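Local coordinates for protein transferrin (Manduca sexta, PDB 6WB6) that binds a single ferric ion together with a carbonate anion and transports iron as a secreted insect glycoprotein, at residues A[87-92]-A[272-277]; A[77-82]-A[320-325]; A[60-65]-A[372-377]. All coordinates share one frame; numbering follows the deposited sequence.

Contact 1: residues A[87-92]-A[272-277]; sequences PFRYEA and PWQGLI. With FE (Fe (III) ion), chain E.
Trp273 lays one face of its indole against the backbone of Phe88 and Arg89. Arg89 CA stands 3.3 Å from the centroid of the six-membered ring and 7° off the ring normal, a CH-pi contact, while Phe88 C rests over the same face nearer the rim. Arg89 CB and CG touch the CE3-CZ3 side, CB 3.6 Å from Trp273 CE3. The chain of Arg89 leaves CB opposite its own N (chi1 -176°) and, extended to NE, carries the guanidinium past the indole toward Gln274. A wide, flat tryptophan can cover a whole peptide here, and its NE1, hydrogen-bonded to Ala86 O, fixes the ring's rotation.

Two waters, not direct hydrogen bonds, join the segments: one links Pro87 O to Trp273 N, the other Arg89 NH1 to Pro272 O. Gln274 NE2 is hydrogen-bonded to Asp57 OD1; Asp57 is predicted to bind iron, but the protein ligands seen here are Tyr90 and Tyr204, with carbonate at the site. Tyr90 OH, hydrogen-bonded to Arg271, holds the ferric ion at 2.2 Å. Arg89 and Tyr90 both face Arg271 in a classic beta bulge. The chain crosses here between the two sheets of one lobe, the interdomain crossover beside a transferrin iron site.

Contact 2: residues A[77-82]-A[320-325]; sequences EYRTDE and HVADNI
Arg79 sets CG anti to its carbonyl carbon (chi1 -55°) and keeps the chain extended to NE, which carries CD to 3.5 Å from Ala322 CB and places that methyl over a face of the guanidinium. Glu77, also extended, sends its carboxylate along the same face of the sheet. There Arg79 grips it side-on: NE at 2.8 Å and NH2 at 2.7 Å both reach the single atom Glu77 OE2, in the guanidinium plane but from above the carboxylate plane. A lysine in place of Arg79 would probably lose this double hold and leave Glu77 freer to turn.

The backbones pair as antiparallel strands of the four-stranded sheet that also holds strands 53-56 and 275-279, with 320-327 outermost within this chain. Glu77 and Ala322 form one hydrogen-bonded pair, Ala322 N meeting Glu77 O at 2.9 Å and nearly straight (179°). Arg79 and His320 form the next. Between them, Tyr78 and Val321 make the non-hydrogen-bonded pair on the other face, side by side with Tyr78 CE1 and Val321 CG2 4.1 Å apart, apolar surface suited to packing on helix 286-300. Tyr78 OH is hydrogen-bonded to Leu312 O. His320 ND1 gives Asp81 OD1 a weak bond.

Contact 3: residues A[60-65]-A[372-377]; sequences DMYVAS and FAFSRD
The ring of Phe374 receives Tyr62 at its edge: Tyr62 CE2 lies in the plane of the phenyl ring, 4.0 Å from Phe374 CE2, and Tyr62 OH also comes to that edge. Tyr62, whose CB points toward the other helix, turns CG away from its backbone N (chi1 -175°), and the end of Phe374 comes to meet its ring. Phe372 carries Arg376 CG over one face, 3.6 Å above the plane and offset toward the rim.

The Arg376 guanidinium meets Asp60 edge-on. NH2 bonds Asp60 OD1 at 3.0 Å with an angle of 157°, in the guanidinium plane but 41° out of the carboxylate plane, a salt bridge. A water at the same guanidinium edge accepts from Arg376 NE at 2.7 Å and donates to both Asp60 OD1 and Ser375 OG. Arginine suits this place because NH2 also forms a salt bridge with Asp57, while Asp60 OD2 pairs with Arg39 and accepts from Asp57 N, a largely buried cluster of charges.

Between aromatic and ionic ends, Val63 CG2 presses on Ser375 CB at a tight 3.3 Å. The small serine permits this approach and returns its hydroxyl to Phe372 O at 2.6 Å. Asp377, at positive phi, is the C' residue of the Schellman motif that ends the second helix. At this interface between the two lobes, helix 58-65, backed by helices 39-47 and 329-334, meets the C-terminal end of helix 360-375, which rests on helix 597-611.

In the fold
Contacts 1 and 2 share a sheet: strands 275-279 and 72-79 are neighbours in it, and Gln274 O is probably hydrogen-bonded to Tyr78 N, while Trp273 also packs on Glu77. Contact 2 is regular backbone pairing at a sheet margin, partly exposed, with a salt bridge and an alanine on one face and Tyr78 and Val321 on the other. Contact 1, also partly buried, relies instead on an indole face and waters where the chain connects this sheet with the one holding strand 90-97. Contact 3 is buried and joins helices of the two lobes through aromatics and charges. It touches contact 1 through Met61 and Ala64, but stays about 7 Å, nearest atoms, from contact 2.

Contact 1: residues A[87-92]-A[272-277]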
loop_
_atom_site.group_PDB
_atom_site.type_symbol
_atom_site.label_atom_id
_atom_site.label_comp_id
_atom_site.label_asym_id
_atom_site.label_seq_id
_atom_site.Cartn_x
_atom_site.Cartn_y
_atom_site.Cartn_z
ATOM N N PRO A 87 -26.215 -4.544 -16.395
ATOM C CA PRO A 87 -25.598 -5.735 -15.788
ATOM C C PRO A 87 -24.256 -5.468 -15.135
ATOM O O PRO A 87 -23.881 -6.213 -14.228
ATOM C CB PRO A 87 -25.446 -6.696 -16.977
ATOM C CG PRO A 87 -25.407 -5.796 -18.155
ATOM C CD PRO A 87 -26.294 -4.660 -17.859
ATOM N N PHE A 88 -23.550 -4.420 -15.549
ATOM C CA PHE A 88 -22.189 -4.139 -15.123
ATOM C C PHE A 88 -22.072 -2.710 -14.613
ATOM O O PHE A 88 -22.804 -1.803 -15.043
ATOM C CB PHE A 88 -21.175 -4.321 -16.284
ATOM C CG PHE A 88 -21.320 -5.619 -17.022
ATOM C CD1 PHE A 88 -21.083 -6.816 -16.384
ATOM C CD2 PHE A 88 -21.676 -5.639 -18.364
ATOM C CE1 PHE A 88 -21.212 -8.013 -17.064
ATOM C CE2 PHE A 88 -21.799 -6.833 -19.041
ATOM C CZ PHE A 88 -21.578 -8.024 -18.390
ATOM N N ARG A 89 -21.139 -2.519 -13.680
ATOM C CA ARG A 89 -20.835 -1.182 -13.209
ATOM C C ARG A 89 -20.490 -0.262 -14.374
ATOM O O ARG A 89 -20.934 0.896 -14.432
ATOM C CB ARG A 89 -19.682 -1.229 -12.219
ATOM C CG ARG A 89 -19.386 0.143 -11.609
ATOM C CD ARG A 89 -18.394 -0.029 -10.548
ATOM N NE ARG A 89 -17.835 1.213 -10.038
ATOM C CZ ARG A 89 -17.116 1.271 -8.927
ATOM N NH1 ARG A 89 -16.877 0.146 -8.259
ATOM N NH2 ARG A 89 -16.607 2.428 -8.506
ATOM N N TYR A 90 -19.641 -0.721 -15.280
ATOM C CA TYR A 90 -19.297 0.083 -16.485
ATOM C C TYR A 90 -18.607 -0.772 -17.523
ATOM O O TYR A 90 -17.860 -1.605 -17.199
ATOM C CB TYR A 90 -18.462 1.351 -16.301
ATOM C CG TYR A 90 -17.237 1.303 -15.438
ATOM C CD1 TYR A 90 -16.081 0.724 -15.907
ATOM C CD2 TYR A 90 -17.210 1.914 -14.202
ATOM C CE1 TYR A 90 -14.933 0.711 -15.155
ATOM C CE2 TYR A 90 -16.072 1.920 -13.438
ATOM C CZ TYR A 90 -14.942 1.298 -13.915
ATOM O OH TYR A 90 -13.832 1.287 -13.199
ATOM N N GLU A 91 -18.963 -0.510 -18.747
ATOM C CA GLU A 91 -18.383 -1.178 -19.890
ATOM C C GLU A 91 -17.224 -0.361 -20.428
ATOM O O GLU A 91 -17.316 0.867 -20.552
ATOM C CB GLU A 91 -19.423 -1.368 -20.982
ATOM C CG GLU A 91 -20.586 -2.232 -20.536
ATOM C CD GLU A 91 -21.774 -2.002 -21.421
ATOM O OE1 GLU A 91 -22.426 -0.951 -21.241
ATOM O OE2 GLU A 91 -22.005 -2.829 -22.331
ATOM N N ALA A 92 -16.143 -1.067 -20.748
ATOM C CA ALA A 92 -14.938 -0.470 -21.292
ATOM C C ALA A 92 -15.104 -0.372 -22.792
ATOM O O ALA A 92 -15.564 -1.312 -23.435
ATOM C CB ALA A 92 -13.700 -1.314 -20.949
ATOM N N PRO A 272 -17.511 -5.420 -13.281
ATOM C CA PRO A 272 -18.763 -5.855 -12.671
ATOM C C PRO A 272 -19.087 -5.002 -11.462
ATOM O O PRO A 272 -18.206 -4.392 -10.853
ATOM C CB PRO A 272 -18.480 -7.305 -12.256
ATOM C CG PRO A 272 -17.140 -7.656 -12.862
ATOM C CD PRO A 272 -16.416 -6.362 -12.962
ATOM N N TRP A 273 -20.377 -4.944 -11.151
ATOM C CA TRP A 273 -20.835 -4.306 -9.926
ATOM C C TRP A 273 -20.289 -5.020 -8.708
ATOM O O TRP A 273 -20.099 -6.235 -8.706
ATOM C CB TRP A 273 -22.347 -4.360 -9.820
ATOM C CG TRP A 273 -23.124 -3.585 -10.829
ATOM C CD1 TRP A 273 -23.923 -4.096 -11.788
ATOM C CD2 TRP A 273 -23.214 -2.161 -10.935
ATOM N NE1 TRP A 273 -24.511 -3.086 -12.503
ATOM C CE2 TRP A 273 -24.092 -1.882 -11.998
ATOM C CE3 TRP A 273 -22.629 -1.096 -10.244
ATOM C CZ2 TRP A 273 -24.410 -0.578 -12.389
ATOM C CZ3 TRP A 273 -22.942 0.212 -10.637
ATOM C CH2 TRP A 273 -23.827 0.455 -11.701
ATOM N N GLN A 274 -20.124 -4.260 -7.636
ATOM C CA GLN A 274 -19.935 -4.856 -6.334
ATOM C C GLN A 274 -21.259 -5.423 -5.844
ATOM O O GLN A 274 -22.328 -5.179 -6.425
ATOM C CB GLN A 274 -19.451 -3.834 -5.318
ATOM C CG GLN A 274 -18.393 -2.900 -5.783
ATOM C CD GLN A 274 -18.583 -1.562 -5.146
ATOM O OE1 GLN A 274 -19.646 -0.970 -5.261
ATOM N NE2 GLN A 274 -17.572 -1.097 -4.429
ATOM N N GLY A 275 -21.191 -6.162 -4.739
ATOM C CA GLY A 275 -22.405 -6.670 -4.129
ATOM C C GLY A 275 -22.148 -7.495 -2.885
ATOM O O GLY A 275 -21.215 -7.217 -2.130
ATOM N N LEU A 276 -22.983 -8.501 -2.654
ATOM C CA LEU A 276 -22.883 -9.357 -1.479
ATOM C C LEU A 276 -22.635 -10.783 -1.932
ATOM O O LEU A 276 -23.228 -11.245 -2.912
ATOM C CB LEU A 276 -24.151 -9.329 -0.624
ATOM C CG LEU A 276 -24.687 -7.969 -0.198
ATOM C CD1 LEU A 276 -26.124 -8.131 0.329
ATOM C CD2 LEU A 276 -23.740 -7.379 0.843
ATOM N N ILE A 277 -21.764 -11.465 -1.210
ATOM C CA ILE A 277 -21.449 -12.862 -1.446
ATOM C C ILE A 277 -21.847 -13.634 -0.190
ATOM O O ILE A 277 -21.725 -13.123 0.926
ATOM C CB ILE A 277 -19.947 -13.013 -1.788
ATOM C CG1 ILE A 277 -19.676 -14.270 -2.635
ATOM C CG2 ILE A 277 -19.123 -12.983 -0.519
ATOM C CD1 ILE A 277 -18.179 -14.507 -2.962
HETATM FE FE FE E . -12.572 3.040 -13.502
HETATM O O HOH W 1 -21.702 -7.183 -12.739
HETATM O O HOH W 2 -16.882 -2.704 -8.984
#

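Contact 2: residues A[77-82]-A[320-325]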
loop_
_atom_site.group_PDB
_atom_site.type_symbol
_atom_site.label_atom_id
_atom_site.label_comp_id
_atom_site.label_asym_id
_atom_site.label_seq_id
_atom_site.Cartn_x
_atom_site.Cartn_y
_atom_site.Cartn_z
ATOM N N GLU A 77 -26.365 -7.589 -6.179
ATOM C CA GLU A 77 -25.565 -6.582 -6.868
ATOM C C GLU A 77 -25.914 -5.198 -6.343
ATOM O O GLU A 77 -27.092 -4.861 -6.176
ATOM C CB GLU A 77 -25.791 -6.616 -8.384
ATOM C CG GLU A 77 -25.141 -7.777 -9.083
ATOM C CD GLU A 77 -25.524 -7.850 -10.541
ATOM O OE1 GLU A 77 -25.690 -8.965 -11.049
ATOM O OE2 GLU A 77 -25.685 -6.787 -11.174
ATOM N N TYR A 78 -24.887 -4.412 -6.077
ATOM C CA TYR A 78 -25.024 -2.988 -5.801
ATOM C C TYR A 78 -24.848 -2.201 -7.098
ATOM O O TYR A 78 -23.789 -2.268 -7.737
ATOM C CB TYR A 78 -23.981 -2.545 -4.778
ATOM C CG TYR A 78 -24.152 -3.107 -3.381
ATOM C CD1 TYR A 78 -25.344 -3.717 -2.991
ATOM C CD2 TYR A 78 -23.119 -3.027 -2.455
ATOM C CE1 TYR A 78 -25.502 -4.220 -1.712
ATOM C CE2 TYR A 78 -23.268 -3.523 -1.168
ATOM C CZ TYR A 78 -24.456 -4.125 -0.806
ATOM O OH TYR A 78 -24.624 -4.625 0.468
ATOM N N ARG A 79 -25.876 -1.455 -7.484
ATOM C CA ARG A 79 -25.885 -0.727 -8.739
ATOM C C ARG A 79 -26.110 0.757 -8.455
ATOM O O ARG A 79 -26.204 1.177 -7.307
ATOM C CB ARG A 79 -26.957 -1.304 -9.665
ATOM C CG ARG A 79 -26.799 -2.798 -9.875
ATOM C CD ARG A 79 -27.832 -3.323 -10.837
ATOM N NE ARG A 79 -27.519 -4.664 -11.313
ATOM C CZ ARG A 79 -28.318 -5.352 -12.118
ATOM N NH1 ARG A 79 -29.466 -4.833 -12.530
ATOM N NH2 ARG A 79 -27.978 -6.543 -12.523
ATOM N N THR A 80 -26.180 1.559 -9.514
ATOM C CA THR A 80 -26.475 2.976 -9.369
ATOM C C THR A 80 -27.953 3.205 -9.642
ATOM O O THR A 80 -28.608 2.420 -10.330
ATOM C CB THR A 80 -25.660 3.828 -10.335
ATOM O OG1 THR A 80 -25.892 3.340 -11.655
ATOM C CG2 THR A 80 -24.163 3.801 -9.990
ATOM N N ASP A 81 -28.467 4.312 -9.106
ATOM C CA ASP A 81 -29.817 4.736 -9.458
ATOM C C ASP A 81 -29.872 5.221 -10.894
ATOM O O ASP A 81 -30.918 5.113 -11.540
ATOM C CB ASP A 81 -30.283 5.806 -8.474
ATOM C CG ASP A 81 -30.686 5.207 -7.125
ATOM O OD1 ASP A 81 -31.480 4.241 -7.108
ATOM O OD2 ASP A 81 -30.206 5.681 -6.083
ATOM N N GLU A 82 -28.738 5.693 -11.421
ATOM C CA GLU A 82 -28.655 6.094 -12.816
ATOM C C GLU A 82 -28.756 4.892 -13.738
ATOM O O GLU A 82 -29.366 4.981 -14.809
ATOM C CB GLU A 82 -27.344 6.848 -13.049
ATOM C CG GLU A 82 -27.239 7.525 -14.370
ATOM C CD GLU A 82 -26.060 8.476 -14.416
ATOM O OE1 GLU A 82 -25.193 8.383 -13.516
ATOM O OE2 GLU A 82 -26.004 9.322 -15.339
ATOM N N HIS A 320 -28.137 1.211 -5.234
ATOM C CA HIS A 320 -29.343 0.555 -5.716
ATOM C C HIS A 320 -29.126 -0.949 -5.621
ATOM O O HIS A 320 -28.345 -1.531 -6.379
ATOM C CB HIS A 320 -29.681 0.960 -7.147
ATOM C CG HIS A 320 -30.947 0.334 -7.649
ATOM N ND1 HIS A 320 -32.182 0.922 -7.483
ATOM C CD2 HIS A 320 -31.173 -0.846 -8.274
ATOM C CE1 HIS A 320 -33.114 0.135 -7.992
ATOM N NE2 HIS A 320 -32.527 -0.937 -8.492
ATOM N N VAL A 321 -29.787 -1.575 -4.673
ATOM C CA VAL A 321 -29.651 -3.011 -4.487
ATOM C C VAL A 321 -30.537 -3.693 -5.518
ATOM O O VAL A 321 -31.735 -3.419 -5.595
ATOM C CB VAL A 321 -30.029 -3.401 -3.055
ATOM C CG1 VAL A 321 -29.832 -4.895 -2.800
ATOM C CG2 VAL A 321 -29.195 -2.579 -2.097
ATOM N N ALA A 322 -29.936 -4.535 -6.353
ATOM C CA ALA A 322 -30.651 -5.300 -7.363
ATOM C C ALA A 322 -30.475 -6.787 -7.099
ATOM O O ALA A 322 -29.342 -7.258 -6.926
ATOM C CB ALA A 322 -30.133 -4.965 -8.753
ATOM N N ASP A 323 -31.585 -7.528 -7.070
ATOM C CA ASP A 323 -31.495 -8.982 -6.956
ATOM C C ASP A 323 -31.152 -9.531 -8.330
ATOM O O ASP A 323 -31.740 -9.114 -9.334
ATOM C CB ASP A 323 -32.791 -9.637 -6.455
ATOM C CG ASP A 323 -33.297 -9.060 -5.140
ATOM O OD1 ASP A 323 -32.513 -8.943 -4.166
ATOM O OD2 ASP A 323 -34.509 -8.741 -5.089
ATOM N N ASN A 324 -30.206 -10.455 -8.374
ATOM C CA ASN A 324 -29.798 -11.084 -9.613
ATOM C C ASN A 324 -30.249 -12.531 -9.598
ATOM O O ASN A 324 -30.809 -13.030 -8.623
ATOM C CB ASN A 324 -28.282 -10.981 -9.808
ATOM C CG ASN A 324 -27.520 -11.163 -8.510
ATOM O OD1 ASN A 324 -27.867 -10.555 -7.500
ATOM N ND2 ASN A 324 -26.479 -11.999 -8.528
ATOM N N ILE A 325 -30.004 -13.200 -10.708
ATOM C CA ILE A 325 -30.127 -14.648 -10.761
ATOM C C ILE A 325 -28.871 -15.144 -10.049
ATOM O O ILE A 325 -27.770 -15.031 -10.604
ATOM C CB ILE A 325 -30.269 -15.147 -12.210
ATOM C CG1 ILE A 325 -31.493 -14.484 -12.871
ATOM C CG2 ILE A 325 -30.411 -16.653 -12.247
ATOM C CD1 ILE A 325 -31.592 -14.685 -14.372
#

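Contact 3: residues A[60-65]-A[372-377]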
loop_
_atom_site.group_PDB
_atom_site.type_symbol
_atom_site.label_atom_id
_atom_site.label_comp_id
_atom_site.label_asym_id
_atom_site.label_seq_id
_atom_site.Cartn_x
_atom_site.Cartn_y
_atom_site.Cartn_z
ATOM N N ASP A 60 -12.751 -9.214 -4.651
ATOM C CA ASP A 60 -12.962 -10.087 -3.496
ATOM C C ASP A 60 -13.652 -11.394 -3.901
ATOM O O ASP A 60 -13.335 -12.467 -3.372
ATOM C CB ASP A 60 -13.776 -9.346 -2.423
ATOM C CG ASP A 60 -13.112 -8.057 -1.947
ATOM O OD1 ASP A 60 -11.888 -8.039 -1.668
ATOM O OD2 ASP A 60 -13.822 -7.036 -1.870
ATOM N N MET A 61 -14.610 -11.317 -4.824
ATOM C CA MET A 61 -15.232 -12.517 -5.375
ATOM C C MET A 61 -14.178 -13.445 -5.938
ATOM O O MET A 61 -14.212 -14.663 -5.717
ATOM C CB MET A 61 -16.242 -12.133 -6.467
ATOM C CG MET A 61 -17.338 -11.181 -5.968
ATOM S SD MET A 61 -18.353 -10.449 -7.285
ATOM C CE MET A 61 -19.239 -9.166 -6.382
ATOM N N TYR A 62 -13.209 -12.872 -6.647
ATOM C CA TYR A 62 -12.123 -13.671 -7.164
ATOM C C TYR A 62 -11.361 -14.346 -6.033
ATOM O O TYR A 62 -11.096 -15.547 -6.096
ATOM C CB TYR A 62 -11.194 -12.808 -8.022
ATOM C CG TYR A 62 -10.129 -13.651 -8.654
ATOM C CD1 TYR A 62 -10.368 -14.298 -9.857
ATOM C CD2 TYR A 62 -8.912 -13.864 -8.020
ATOM C CE1 TYR A 62 -9.425 -15.085 -10.432
ATOM C CE2 TYR A 62 -7.950 -14.674 -8.594
ATOM C CZ TYR A 62 -8.218 -15.276 -9.806
ATOM O OH TYR A 62 -7.293 -16.084 -10.404
ATOM N N VAL A 63 -10.982 -13.592 -4.990
ATOM C CA VAL A 63 -10.353 -14.234 -3.832
ATOM C C VAL A 63 -11.241 -15.349 -3.326
ATOM O O VAL A 63 -10.769 -16.421 -2.929
ATOM C CB VAL A 63 -10.068 -13.218 -2.712
ATOM C CG1 VAL A 63 -9.601 -13.948 -1.427
ATOM C CG2 VAL A 63 -9.009 -12.211 -3.167
ATOM N N ALA A 64 -12.546 -15.114 -3.357
ATOM C CA ALA A 64 -13.476 -16.052 -2.756
ATOM C C ALA A 64 -13.590 -17.304 -3.609
ATOM O O ALA A 64 -13.663 -18.419 -3.084
ATOM C CB ALA A 64 -14.823 -15.363 -2.576
ATOM N N SER A 65 -13.528 -17.135 -4.928
ATOM C CA SER A 65 -13.659 -18.242 -5.854
ATOM C C SER A 65 -12.471 -19.179 -5.801
ATOM O O SER A 65 -12.547 -20.271 -6.365
ATOM C CB SER A 65 -13.833 -17.717 -7.283
ATOM O OG SER A 65 -12.593 -17.267 -7.805
ATOM N N PHE A 372 -4.648 -11.615 -1.747
ATOM C CA PHE A 372 -5.258 -10.302 -1.862
ATOM C C PHE A 372 -4.519 -9.455 -2.900
ATOM O O PHE A 372 -5.131 -8.917 -3.836
ATOM C CB PHE A 372 -5.265 -9.617 -0.497
ATOM C CG PHE A 372 -5.761 -8.214 -0.552
ATOM C CD1 PHE A 372 -7.110 -7.962 -0.684
ATOM C CD2 PHE A 372 -4.891 -7.161 -0.479
ATOM C CE1 PHE A 372 -7.576 -6.666 -0.764
ATOM C CE2 PHE A 372 -5.351 -5.868 -0.567
ATOM C CZ PHE A 372 -6.696 -5.625 -0.699
ATOM N N ALA A 373 -3.194 -9.339 -2.756
ATOM C CA ALA A 373 -2.412 -8.530 -3.686
ATOM C C ALA A 373 -2.674 -8.945 -5.121
ATOM O O ALA A 373 -2.856 -8.097 -6.000
ATOM C CB ALA A 373 -0.929 -8.642 -3.387
ATOM N N PHE A 374 -2.683 -10.255 -5.380
ATOM C CA PHE A 374 -2.902 -10.717 -6.741
ATOM C C PHE A 374 -4.277 -10.306 -7.240
ATOM O O PHE A 374 -4.417 -9.804 -8.353
ATOM C CB PHE A 374 -2.763 -12.224 -6.824
ATOM C CG PHE A 374 -2.945 -12.746 -8.193
ATOM C CD1 PHE A 374 -1.899 -12.730 -9.085
ATOM C CD2 PHE A 374 -4.156 -13.267 -8.590
ATOM C CE1 PHE A 374 -2.039 -13.210 -10.349
ATOM C CE2 PHE A 374 -4.311 -13.758 -9.867
ATOM C CZ PHE A 374 -3.243 -13.731 -10.746
ATOM N N SER A 375 -5.315 -10.540 -6.435
ATOM C CA SER A 375 -6.659 -10.163 -6.843
ATOM C C SER A 375 -6.784 -8.664 -7.074
ATOM O O SER A 375 -7.741 -8.231 -7.716
ATOM C CB SER A 375 -7.682 -10.607 -5.790
ATOM O OG SER A 375 -7.449 -9.946 -4.567
ATOM N N ARG A 376 -5.862 -7.865 -6.537
ATOM C CA ARG A 376 -5.908 -6.415 -6.650
ATOM C C ARG A 376 -4.908 -5.879 -7.673
ATOM O O ARG A 376 -4.503 -4.716 -7.587
ATOM C CB ARG A 376 -5.652 -5.788 -5.291
ATOM C CG ARG A 376 -6.779 -6.024 -4.277
ATOM C CD ARG A 376 -7.960 -5.093 -4.515
ATOM N NE ARG A 376 -9.158 -5.569 -3.819
ATOM C CZ ARG A 376 -10.270 -4.856 -3.657
ATOM N NH1 ARG A 376 -10.346 -3.620 -4.126
ATOM N NH2 ARG A 376 -11.301 -5.380 -3.002
ATOM N N ASP A 377 -4.473 -6.730 -8.600
ATOM C CA ASP A 377 -3.675 -6.348 -9.760
ATOM C C ASP A 377 -2.284 -5.848 -9.390
ATOM O O ASP A 377 -1.673 -5.084 -10.150
ATOM C CB ASP A 377 -4.382 -5.295 -10.622
ATOM C CG ASP A 377 -3.837 -5.290 -12.058
ATOM O OD1 ASP A 377 -3.859 -6.368 -12.681
ATOM O OD2 ASP A 377 -3.329 -4.258 -12.526
HETATM O O HOH W 3 -9.282 -8.174 -3.117
#